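Side-chain contacts in acyl-homoserine-lactone synthase (Pseudomonas aeruginosa, PDB 1RO5), which synthesises the quorum-sensing signal N-(3-oxododecanoyl)homoserine lactone from an acyl-carrier-protein thioester and S-adenosyl-L-methionine: residues K24-V29 with G48-S53; K34-S39 with L102-I107; Y131-D136 with I178-K183. One frame throughout, in Å; residues are numbered along the deposited sequence. Where two conformers were deposited one is given.

Contact 1: residues K24-V29 with G48-S53; sequences KLRAQV and GYDALS
Arg26 and Asp50 meet end-on in a buried salt bridge, each reaching for the other across a gap of 12.3 Å between the two CA atoms. The ionic interaction is bidentate, one guanidinium nitrogen to each carboxylate oxygen. Arg26 NH1 gives an almost straight hydrogen bond to Asp50 OD1 (3.0 Å, 175° at the hydrogen), and Arg26 NH2 gives a more bent one to Asp50 OD2 (2.9 Å). Both oxygens are approached from their syn side. The match is not flat, however: the guanidinium and carboxylate planes are turned 37° apart, and while OD1 lies in the plane of the guanidinium, OD2 is tilted out of it. A bend at chi3 (44°) in an otherwise extended arginine chain steers the guanidinium toward the aspartate. Arginine suits the place because it spans the gap and has several N-H groups to spend; aspartate can use both oxygens close to its own backbone.

Neither charge depends on this pair alone. Arg26 NE forms a salt bridge with Glu45; Asp50 OD1 pairs with Arg70 and accepts a hydrogen bond from the Tyr56 hydroxyl, and Asp50 OD2 accepts one from the backbone N of Asp47. The carboxylates of Glu45 and Asp50 probably offset the close approach of Arg26 and Arg70. Such a cluster of paired acids and bases is in keeping with the charged N-terminal region of autoinducer synthases.

Backbone hydrogen bonds hold each side: Val29 N to Leu25 O in the helix, Ala51 N to Gly48 O in a short 3-10 segment. Helix 16-30 faces the loop between strands 44-45 and 55-61 through this pair, with Arg26 passing Cys68 of strand 64-73 and Ala106 of strand 99-107 on its way to Asp50.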
# COMPACT_ATOMS: atom_id res chain seq x y z
N LYS A 24 -11.55 8.90 4.96
CA LYS A 24 -12.55 9.46 4.05
C LYS A 24 -12.07 9.18 2.62
O LYS A 24 -12.86 8.76 1.83
CB LYS A 24 -12.77 10.99 4.18
CG LYS A 24 -13.32 11.53 5.45
CD LYS A 24 -14.77 11.99 5.38
CE LYS A 24 -15.22 12.74 6.71
NZ LYS A 24 -16.51 13.53 6.36
N LEU A 25 -10.80 9.42 2.33
CA LEU A 25 -10.18 9.08 1.04
C LEU A 25 -10.35 7.63 0.74
O LEU A 25 -10.69 7.30 -0.36
CB LEU A 25 -8.70 9.47 0.96
CG LEU A 25 -8.00 9.15 -0.34
CD1 LEU A 25 -8.81 9.65 -1.57
CD2 LEU A 25 -6.71 9.91 -0.43
N ARG A 26 -10.13 6.74 1.71
CA ARG A 26 -10.35 5.32 1.46
C ARG A 26 -11.84 5.02 1.18
O ARG A 26 -12.13 4.10 0.40
CB ARG A 26 -9.91 4.52 2.67
CG ARG A 26 -8.40 4.42 2.72
CD ARG A 26 -7.84 3.80 4.01
NE ARG A 26 -8.52 2.60 4.53
CZ ARG A 26 -8.24 1.98 5.70
NH1 ARG A 26 -7.23 2.39 6.48
NH2 ARG A 26 -9.02 0.93 6.11
N ALA A 27 -12.75 5.74 1.88
CA ALA A 27 -14.18 5.58 1.55
C ALA A 27 -14.50 6.07 0.10
O ALA A 27 -15.27 5.41 -0.61
CB ALA A 27 -15.10 6.28 2.55
N GLN A 28 -13.90 7.19 -0.32
CA GLN A 28 -14.16 7.71 -1.63
C GLN A 28 -13.68 6.69 -2.65
O GLN A 28 -14.37 6.43 -3.66
CB GLN A 28 -13.51 9.10 -1.83
CG GLN A 28 -14.11 10.22 -0.86
CD GLN A 28 -13.46 11.59 -1.08
OE1 GLN A 28 -12.26 11.89 -0.70
NE2 GLN A 28 -14.26 12.45 -1.73
N VAL A 29 -12.59 6.00 -2.32
CA VAL A 29 -12.10 4.96 -3.23
C VAL A 29 -12.82 3.68 -3.19
O VAL A 29 -13.16 3.20 -4.23
CB VAL A 29 -10.59 4.80 -3.12
CG1 VAL A 29 -10.06 3.62 -3.92
CG2 VAL A 29 -10.00 6.15 -3.57
N GLY A 48 -11.11 -3.75 11.10
CA GLY A 48 -10.50 -4.26 12.31
C GLY A 48 -8.96 -4.26 12.19
O GLY A 48 -8.26 -4.17 13.22
N TYR A 49 -8.40 -4.33 10.97
CA TYR A 49 -6.96 -4.21 10.78
C TYR A 49 -6.45 -2.87 11.26
O TYR A 49 -5.33 -2.75 11.62
CB TYR A 49 -6.58 -4.42 9.30
CG TYR A 49 -6.91 -5.85 8.78
CD1 TYR A 49 -7.98 -6.08 7.93
CD2 TYR A 49 -6.09 -6.90 9.11
CE1 TYR A 49 -8.28 -7.36 7.49
CE2 TYR A 49 -6.34 -8.22 8.63
CZ TYR A 49 -7.43 -8.44 7.86
OH TYR A 49 -7.63 -9.73 7.36
N ASP A 50 -7.27 -1.81 11.21
CA ASP A 50 -6.86 -0.52 11.66
C ASP A 50 -6.66 -0.52 13.20
O ASP A 50 -6.07 0.38 13.76
CB ASP A 50 -7.90 0.59 11.17
CG ASP A 50 -7.89 0.71 9.69
OD1 ASP A 50 -6.82 1.03 9.08
OD2 ASP A 50 -8.88 0.52 9.00
N ALA A 51 -7.14 -1.52 13.86
CA ALA A 51 -7.06 -1.58 15.30
C ALA A 51 -5.90 -2.52 15.62
O ALA A 51 -5.62 -2.82 16.83
CB ALA A 51 -8.41 -2.11 15.89
N LEU A 52 -5.13 -2.92 14.59
CA LEU A 52 -4.02 -3.88 14.87
C LEU A 52 -2.69 -3.24 14.70
O LEU A 52 -1.73 -3.86 14.21
CB LEU A 52 -4.12 -5.07 13.95
CG LEU A 52 -5.33 -5.96 14.25
CD1 LEU A 52 -5.24 -6.91 13.13
CD2 LEU A 52 -5.16 -6.62 15.51
N SER A 53 -2.57 -2.00 15.09
CA SER A 53 -1.21 -1.35 15.00
C SER A 53 -0.63 -1.28 13.54
O SER A 53 0.52 -1.71 13.32
CB SER A 53 -0.19 -2.10 15.96
OG SER A 53 -0.73 -1.88 17.34

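Contact 2: residues K34-S39 with L102-I107; sequences KGWDVS and LSRFAI. With SO4 (sulfate ion), chain B.
The guanidinium of Arg104 turns its edge to the backbone of Trp36, with Trp36 O and Asp37 O both lying near its plane; Val38 CA approaches obliquely. Phe30 makes a cation-pi contact with the same group. At the edge of the Trp36 indole lies Arg104 NH1, and Phe84 meets that ring edge-to-face.

Two nitrogens of Arg104 converge on one acceptor: NH2 bonds to Trp36 O at 2.9 Å and NH1 at 3.1 Å. This fork bends both bonds, to 154° and 141° at the hydrogens, yet fixes the rotation of the guanidinium. The chain, folded at chi2 (-60°), brings its end to the loop although its CB is not directed there, and Val38 CG2 packs 4.0 Å from Arg104 NH2. Arginine fits because Glu45 can take NE while the outer nitrogens serve the carbonyl.

The loop's other side grips a sulfate, probably from the crystallisation liquor: Asp37 N donates to its O2 (2.9 Å) and Gly35 N to its O4 (3.1 Å).

Arg104 comes from the central mixed sheet of the alpha-beta-alpha sandwich, where strand 99-107 runs between strands 64-73 and 139-145, and its bonds tie the loop between helix 16-30 and strand 40-41 to that core.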
# COMPACT_ATOMS: atom_id res chain seq x y z
N LYS A 34 -17.64 -4.33 -3.61
CA LYS A 34 -17.88 -5.62 -3.01
C LYS A 34 -16.68 -6.51 -3.20
O LYS A 34 -15.86 -6.32 -4.11
CB LYS A 34 -19.17 -6.30 -3.55
CG LYS A 34 -20.48 -5.43 -3.49
CD LYS A 34 -21.35 -5.78 -2.26
CE LYS A 34 -22.39 -6.95 -2.65
NZ LYS A 34 -23.07 -7.61 -1.44
N GLY A 35 -16.54 -7.42 -2.25
CA GLY A 35 -15.53 -8.45 -2.28
C GLY A 35 -14.22 -8.02 -1.57
O GLY A 35 -13.37 -8.91 -1.23
N TRP A 36 -14.07 -6.69 -1.30
CA TRP A 36 -12.82 -6.25 -0.69
C TRP A 36 -12.93 -6.09 0.83
O TRP A 36 -12.02 -5.42 1.49
CB TRP A 36 -12.31 -5.02 -1.41
CG TRP A 36 -11.80 -5.36 -2.77
CD1 TRP A 36 -12.58 -5.60 -3.94
CD2 TRP A 36 -10.44 -5.50 -3.17
NE1 TRP A 36 -11.75 -5.89 -5.00
CE2 TRP A 36 -10.44 -5.81 -4.58
CE3 TRP A 36 -9.22 -5.40 -2.52
CZ2 TRP A 36 -9.27 -6.05 -5.28
CZ3 TRP A 36 -8.06 -5.62 -3.26
CH2 TRP A 36 -8.09 -5.93 -4.61
N ASP A 37 -14.00 -6.74 1.39
CA ASP A 37 -14.25 -6.70 2.82
C ASP A 37 -14.26 -5.25 3.38
O ASP A 37 -13.57 -4.93 4.37
CB ASP A 37 -13.14 -7.46 3.52
CG ASP A 37 -13.66 -8.35 4.57
OD1 ASP A 37 -14.69 -7.97 5.16
OD2 ASP A 37 -13.19 -9.43 4.87
N VAL A 38 -15.01 -4.38 2.71
CA VAL A 38 -15.10 -3.01 3.00
C VAL A 38 -16.20 -2.75 3.99
O VAL A 38 -17.30 -3.30 3.90
CB VAL A 38 -15.41 -2.24 1.66
CG1 VAL A 38 -15.95 -0.78 1.90
CG2 VAL A 38 -14.24 -2.30 0.72
N SER A 39 -15.94 -1.83 4.92
CA SER A 39 -16.98 -1.34 5.85
C SER A 39 -16.76 0.15 5.91
O SER A 39 -15.62 0.64 6.14
CB SER A 39 -16.77 -1.96 7.29
OG SER A 39 -17.39 -3.29 7.47
N LEU A 102 1.13 -4.53 2.25
CA LEU A 102 0.51 -3.29 1.86
C LEU A 102 -0.96 -3.59 1.55
O LEU A 102 -1.30 -4.64 0.93
CB LEU A 102 1.14 -2.70 0.63
CG LEU A 102 2.65 -2.59 0.59
CD1 LEU A 102 3.01 -2.01 -0.72
CD2 LEU A 102 3.09 -1.67 1.76
N SER A 103 -1.82 -2.59 1.84
CA SER A 103 -3.23 -2.71 1.58
C SER A 103 -3.89 -1.39 1.44
O SER A 103 -3.32 -0.38 1.79
CB SER A 103 -3.90 -3.59 2.68
OG SER A 103 -3.87 -3.00 3.96
N ARG A 104 -5.12 -1.35 0.94
CA ARG A 104 -5.86 -0.06 0.92
C ARG A 104 -5.17 1.08 0.18
O ARG A 104 -5.12 2.19 0.69
CB ARG A 104 -6.28 0.38 2.34
CG ARG A 104 -7.21 -0.61 3.08
CD ARG A 104 -8.48 -0.78 2.26
NE ARG A 104 -9.59 -1.49 2.91
CZ ARG A 104 -10.12 -2.67 2.49
NH1 ARG A 104 -9.67 -3.38 1.43
NH2 ARG A 104 -11.15 -3.15 3.12
N PHE A 105 -4.69 0.85 -1.05
CA PHE A 105 -4.15 1.91 -1.89
C PHE A 105 -5.23 2.78 -2.29
O PHE A 105 -6.08 2.37 -2.99
CB PHE A 105 -3.40 1.52 -3.22
CG PHE A 105 -2.53 0.33 -3.14
CD1 PHE A 105 -2.22 -0.24 -1.91
CD2 PHE A 105 -2.14 -0.32 -4.30
CE1 PHE A 105 -1.47 -1.46 -1.81
CE2 PHE A 105 -1.36 -1.50 -4.21
CZ PHE A 105 -1.04 -2.05 -2.93
N ALA A 106 -5.20 4.03 -1.93
CA ALA A 106 -6.29 4.90 -2.25
C ALA A 106 -5.68 6.23 -2.71
O ALA A 106 -4.94 6.86 -1.94
CB ALA A 106 -7.24 5.12 -0.95
N ILE A 107 -6.01 6.66 -3.94
CA ILE A 107 -5.49 7.92 -4.55
C ILE A 107 -6.65 8.77 -5.00
O ILE A 107 -7.51 8.31 -5.73
CB ILE A 107 -4.46 7.63 -5.73
CG1 ILE A 107 -3.19 7.03 -5.15
CG2 ILE A 107 -4.01 8.94 -6.40
CD1 ILE A 107 -2.17 6.85 -6.11
S SO4 B . -17.56 -7.54 0.91
O1 SO4 B . -18.11 -7.93 2.21
O2 SO4 B . -16.35 -8.37 0.74
O3 SO4 B . -17.21 -6.07 0.77
O4 SO4 B . -18.70 -7.72 -0.06

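Contact 3: residues Y131-D136 with I178-K183; sequences YSLQND and IELNAK
Leu180 puts its side chain against the last turn of helix 118-133, meeting Leu133 and Ser132. Its two touching parts divide the work: CD1 rests on Ser132 CB at 3.7 Å, while CB, nearer the backbone, faces Leu133 CD2 at 3.9 Å. With CG beside its own backbone N (chi1 -47°), Leu180 sends its branch toward the helix. A branched, flexible and wholly apolar residue is well suited to a position that must meet two neighbours at once.

Leu133 comes in at a slant to Leu180, and its CD2 also lies 3.6 Å from Leu180 O, a van der Waals contact with a carbonyl whose hydrogen-bonding partner is Gln185 NE2. No hydrogen bond joins the two segments; the contact is apolar, Leu180 packing on Leu133 and on Ser132 CB.

The helix ends here in a Schellman motif: Asp136 N bonds to Leu133 O at 3.0 Å and Ile137 N to Ser132 O, with Asp136 as the C-prime residue at positive phi. Just before it, Asn135 folds its amide back, ND2 donating to Tyr131 O (3.0 Å, 171°) while lying over the centre of one face of the Tyr131 ring. On the other segment, Asn181 stands at the N-cap of helix 182-189, and its OD1 makes a weak hydrogen bond to Thr184 N.

Ser132 meets Leu180 through its CB. Its hydroxyl is turned back to Leu128 O within the helix, which satisfies a polar group in a buried place, and Leu140 of strand 139-145 touches both Ser132 and Leu180.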
# COMPACT_ATOMS: atom_id res chain seq x y z
N TYR A 131 11.68 3.62 3.70
CA TYR A 131 11.24 3.42 5.04
C TYR A 131 11.26 1.96 5.37
O TYR A 131 11.65 1.59 6.44
CB TYR A 131 9.83 3.89 5.17
CG TYR A 131 9.28 3.78 6.61
CD1 TYR A 131 9.62 4.76 7.57
CD2 TYR A 131 8.42 2.77 6.96
CE1 TYR A 131 9.09 4.70 8.86
CE2 TYR A 131 7.87 2.67 8.29
CZ TYR A 131 8.24 3.63 9.24
OH TYR A 131 7.69 3.57 10.57
N SER A 132 10.85 1.10 4.47
CA SER A 132 10.89 -0.30 4.81
C SER A 132 12.35 -0.82 4.90
O SER A 132 12.70 -1.62 5.80
CB SER A 132 10.12 -1.12 3.81
OG SER A 132 8.93 -0.43 3.46
N LEU A 133 13.19 -0.39 3.97
CA LEU A 133 14.57 -0.93 3.91
C LEU A 133 15.31 -0.44 5.19
O LEU A 133 15.97 -1.20 5.81
CB LEU A 133 15.32 -0.56 2.60
CG LEU A 133 14.84 -1.38 1.42
CD1 LEU A 133 15.26 -0.65 0.16
CD2 LEU A 133 15.53 -2.71 1.51
N GLN A 134 15.07 0.80 5.60
CA GLN A 134 15.62 1.28 6.84
C GLN A 134 15.06 0.64 8.07
O GLN A 134 15.58 0.89 9.13
CB GLN A 134 15.43 2.76 6.95
CG GLN A 134 16.42 3.48 5.98
CD GLN A 134 16.20 5.00 5.89
OE1 GLN A 134 16.90 5.68 5.09
NE2 GLN A 134 15.21 5.54 6.68
N ASN A 135 13.99 -0.14 7.95
CA ASN A 135 13.46 -0.88 9.08
C ASN A 135 13.70 -2.36 8.85
O ASN A 135 13.02 -3.15 9.38
CB ASN A 135 12.01 -0.51 9.36
CG ASN A 135 11.90 0.80 10.12
OD1 ASN A 135 12.00 0.77 11.32
ND2 ASN A 135 11.73 1.93 9.43
N ASP A 136 14.74 -2.67 8.09
CA ASP A 136 15.20 -4.06 7.83
C ASP A 136 14.15 -4.96 7.15
O ASP A 136 14.06 -6.18 7.45
CB ASP A 136 15.75 -4.74 9.13
CG ASP A 136 16.78 -5.82 8.79
OD1 ASP A 136 16.54 -6.68 7.91
OD2 ASP A 136 17.90 -5.89 9.28
N ILE A 178 6.79 -8.21 -3.59
CA ILE A 178 7.57 -7.17 -4.22
C ILE A 178 8.87 -7.28 -3.45
O ILE A 178 8.90 -6.86 -2.28
CB ILE A 178 7.08 -5.78 -3.93
CG1 ILE A 178 5.82 -5.38 -4.67
CG2 ILE A 178 7.99 -4.76 -4.59
CD1 ILE A 178 4.61 -5.76 -4.09
N GLU A 179 9.95 -7.83 -4.05
CA GLU A 179 11.27 -7.93 -3.38
C GLU A 179 11.92 -6.59 -3.33
O GLU A 179 11.98 -5.89 -4.35
CB GLU A 179 12.12 -8.93 -4.10
CG GLU A 179 11.40 -10.29 -4.12
CD GLU A 179 11.42 -10.93 -2.77
OE1 GLU A 179 12.20 -10.47 -1.84
OE2 GLU A 179 10.62 -11.86 -2.61
N LEU A 180 12.35 -6.14 -2.16
CA LEU A 180 13.02 -4.81 -2.19
C LEU A 180 14.58 -4.93 -2.45
O LEU A 180 15.41 -4.29 -1.77
CB LEU A 180 12.72 -3.99 -0.89
CG LEU A 180 11.23 -3.94 -0.41
CD1 LEU A 180 11.13 -3.16 0.86
CD2 LEU A 180 10.43 -3.23 -1.53
N ASN A 181 14.95 -5.78 -3.41
CA ASN A 181 16.34 -6.04 -3.71
C ASN A 181 16.88 -4.93 -4.63
O ASN A 181 16.31 -3.81 -4.82
CB ASN A 181 16.46 -7.46 -4.34
CG ASN A 181 15.57 -7.60 -5.55
OD1 ASN A 181 15.22 -6.60 -6.16
ND2 ASN A 181 15.18 -8.82 -5.87
N ALA A 182 18.01 -5.27 -5.25
CA ALA A 182 18.82 -4.39 -6.08
C ALA A 182 18.04 -3.98 -7.30
O ALA A 182 18.00 -2.75 -7.71
CB ALA A 182 20.19 -5.25 -6.48
N LYS A 183 17.43 -4.98 -7.94
CA LYS A 183 16.67 -4.64 -9.14
C LYS A 183 15.56 -3.52 -8.88
O LYS A 183 15.45 -2.41 -9.63
CB LYS A 183 16.13 -5.90 -9.75
CG LYS A 183 15.32 -5.59 -10.98
CD LYS A 183 14.45 -6.84 -11.22
CE LYS A 183 13.28 -6.52 -12.13
NZ LYS A 183 13.21 -7.71 -12.97

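Contacts 1 and 2 are neighbours, their centres 8 Å apart, and they touch directly: Arg26 NE packs 3.8 Å from Arg104 CG. Glu45 joins them electrostatically, since its OE2 pairs with NE of both arginines. Along the chain their segments alternate, and together the two contacts join helix 16-30 and the loops after it with strand 99-107. The charged cluster they share is consistent with the family's substrate-binding region, and the sulfate sits on the loop of contact 2. Contact 3, packing on the opposite side of the chain's centre, lies about 24 Å from either by centres. Its nearest atoms come within about 5 Å of contact 2 without touching; both reach the same mixed sheet.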